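Local coordinates for protein taurocyamine kinase (Schistosoma mansoni, PDB 4WOD) that reversibly transfers a phosphate group between ATP and the guanidino compound taurocyamine, using magnesium as cofactor, at residues L276-H281 with L321-R326. The protein carries 4 engineered substitutions. Sequence-based numbering, arbitrary orientation.
Sequences LRASVH and LSNKRR
N323 reaches across from the end of strand 318-323 and grips the backbone of strand 277-283 with its amide, where these two neighbours in the antiparallel sheet of the phosphagen kinase catalytic domain part company. Further along, the pairing is regular: V280 and L321 form a hydrogen-bonded pair, and S279 faces S322 in a non-hydrogen-bonded one. Beyond S322 the backbone link fades to a weak bond from N323 N to A278 O, and the side chain takes over. Its CG sits between the backbone N and the carbonyl carbon (chi1 50°), which swings the amide over to the partner strand. N323 OD1 accepts a hydrogen bond from A278 N at 2.7 Å, in the carbonyl plane. N323 ND2 donates to L276 O at 2.9 Å, nearly straight at 172°. N323 ND2 also donates to R325 O at 2.8 Å; with both acceptors close to the amide plane, the group's rotation is fixed.

R326 folds back toward strand 277-283. Its chain bends at chi2 and the guanidinium lies with one face against R277 CB and L276 O; R326 NH2 comes within 3.3 Å of R277 CG. The two arginines run side by side, their guanidinium planes 52° apart. R277, predicted to bind ATP, is held by a salt bridge from NH2 to D320; R121 and R305, also predicted ATP ligands, lie close by, a gathering of arginines consistent with a site for the nucleotide's phosphates. On the opposite face of the sheet, V280 packs on helix 331-355. R326 is tied into its own turn by NH1, which donates to N323 O at 2.8 Å from above the carbonyl plane.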
loop_
_atom_site.group_PDB
_atom_site.type_symbol
_atom_site.label_atom_id
_atom_site.label_comp_id
_atom_site.label_asym_id
_atom_site.label_seq_id
_atom_site.Cartn_x
_atom_site.Cartn_y
_atom_site.Cartn_z
ATOM N N LEU A 276 -10.457 -21.054 7.899
ATOM C CA LEU A 276 -9.399 -21.717 7.155
ATOM C C LEU A 276 -8.300 -20.766 6.689
ATOM O O LEU A 276 -8.572 -19.739 6.071
ATOM C CB LEU A 276 -9.995 -22.455 5.953
ATOM C CG LEU A 276 -9.079 -23.444 5.222
ATOM C CD1 LEU A 276 -9.415 -24.866 5.621
ATOM C CD2 LEU A 276 -9.195 -23.268 3.709
ATOM N N ARG A 277 -7.052 -21.109 7.010
ATOM C CA ARG A 277 -5.896 -20.404 6.456
ATOM C C ARG A 277 -5.011 -21.405 5.744
ATOM O O ARG A 277 -4.324 -22.211 6.388
ATOM C CB ARG A 277 -5.095 -19.674 7.529
ATOM C CG ARG A 277 -4.011 -18.769 6.932
ATOM C CD ARG A 277 -3.128 -18.099 8.001
ATOM N NE ARG A 277 -1.877 -18.838 8.181
ATOM C CZ ARG A 277 -0.701 -18.470 7.674
ATOM N NH1 ARG A 277 0.383 -19.211 7.883
ATOM N NH2 ARG A 277 -0.597 -17.352 6.972
ATOM N N ALA A 278 -5.084 -21.377 4.417
ATOM C CA ALA A 278 -4.229 -22.189 3.570
ATOM C C ALA A 278 -3.066 -21.324 3.178
ATOM O O ALA A 278 -3.271 -20.196 2.756
ATOM C CB ALA A 278 -4.972 -22.658 2.342
ATOM N N SER A 279 -1.857 -21.847 3.254
ATOM C CA SER A 279 -0.711 -21.009 2.930
ATOM C C SER A 279 0.514 -21.781 2.445
ATOM O O SER A 279 0.623 -22.987 2.655
ATOM C CB SER A 279 -0.336 -20.190 4.157
ATOM O OG SER A 279 0.331 -21.021 5.073
ATOM N N VAL A 280 1.433 -21.062 1.802
ATOM C CA VAL A 280 2.773 -21.565 1.512
ATOM C C VAL A 280 3.820 -20.605 2.056
ATOM O O VAL A 280 3.563 -19.399 2.169
ATOM C CB VAL A 280 3.030 -21.738 -0.004
ATOM C CG1 VAL A 280 2.169 -22.830 -0.548
ATOM C CG2 VAL A 280 2.802 -20.387 -0.777
ATOM N N HIS A 281 4.985 -21.151 2.404
ATOM C CA HIS A 281 6.197 -20.346 2.556
ATOM C C HIS A 281 6.913 -20.347 1.213
ATOM O O HIS A 281 7.363 -21.398 0.748
ATOM C CB HIS A 281 7.115 -20.896 3.644
ATOM C CG HIS A 281 6.772 -20.425 5.017
ATOM N ND1 HIS A 281 5.488 -20.454 5.514
ATOM C CD2 HIS A 281 7.547 -19.906 6.000
ATOM C CE1 HIS A 281 5.484 -19.977 6.746
ATOM N NE2 HIS A 281 6.721 -19.637 7.065
ATOM N N LEU A 321 2.223 -16.783 2.163
ATOM C CA LEU A 321 1.144 -16.338 1.292
ATOM C C LEU A 321 -0.078 -17.184 1.579
ATOM O O LEU A 321 -0.002 -18.394 1.433
ATOM C CB LEU A 321 1.525 -16.486 -0.187
ATOM C CG LEU A 321 2.815 -15.788 -0.625
ATOM C CD1 LEU A 321 3.115 -16.144 -2.064
ATOM C CD2 LEU A 321 2.662 -14.280 -0.461
ATOM N N SER A 322 -1.187 -16.564 1.970
ATOM C CA SER A 322 -2.424 -17.313 2.269
ATOM C C SER A 322 -3.687 -16.679 1.652
ATOM O O SER A 322 -3.669 -15.523 1.256
ATOM C CB SER A 322 -2.605 -17.442 3.787
ATOM O OG SER A 322 -2.653 -16.175 4.411
ATOM N N ASN A 323 -4.778 -17.448 1.566
ATOM C CA ASN A 323 -6.069 -16.878 1.218
ATOM C C ASN A 323 -6.388 -15.698 2.125
ATOM O O ASN A 323 -6.219 -15.787 3.338
ATOM C CB ASN A 323 -7.192 -17.932 1.320
ATOM C CG ASN A 323 -7.191 -18.693 2.650
ATOM O OD1 ASN A 323 -6.275 -19.471 2.941
ATOM N ND2 ASN A 323 -8.255 -18.502 3.446
ATOM N N LYS A 324 -6.834 -14.585 1.548
ATOM C CA LYS A 324 -7.183 -13.440 2.390
ATOM C C LYS A 324 -8.573 -13.594 3.007
ATOM O O LYS A 324 -8.896 -12.923 3.977
ATOM C CB LYS A 324 -7.111 -12.134 1.594
ATOM C CG LYS A 324 -8.223 -11.964 0.546
ATOM C CD LYS A 324 -8.082 -10.653 -0.233
ATOM C CE LYS A 324 -9.245 -10.466 -1.222
ATOM N NZ LYS A 324 -9.048 -9.270 -2.104
ATOM N N ARG A 325 -9.398 -14.482 2.460
ATOM C CA ARG A 325 -10.780 -14.558 2.920
ATOM C C ARG A 325 -11.014 -15.687 3.901
ATOM O O ARG A 325 -10.408 -16.744 3.791
ATOM C CB ARG A 325 -11.742 -14.701 1.733
ATOM C CG ARG A 325 -11.906 -13.437 0.937
ATOM C CD ARG A 325 -12.965 -13.613 -0.153
ATOM N NE ARG A 325 -12.849 -12.629 -1.228
ATOM C CZ ARG A 325 -13.189 -11.349 -1.104
ATOM N NH1 ARG A 325 -13.645 -10.893 0.063
ATOM N NH2 ARG A 325 -13.065 -10.521 -2.139
ATOM N N ARG A 326 -11.894 -15.449 4.869
ATOM C CA ARG A 326 -12.309 -16.491 5.814
ATOM C C ARG A 326 -13.829 -16.636 5.857
ATOM O O ARG A 326 -14.364 -17.733 6.030
ATOM C CB ARG A 326 -11.824 -16.175 7.238
ATOM C CG ARG A 326 -10.341 -15.929 7.401
ATOM C CD ARG A 326 -9.549 -17.219 7.565
ATOM N NE ARG A 326 -8.145 -16.915 7.825
ATOM C CZ ARG A 326 -7.290 -16.466 6.912
ATOM N NH1 ARG A 326 -7.680 -16.275 5.643
ATOM N NH2 ARG A 326 -6.040 -16.194 7.271
#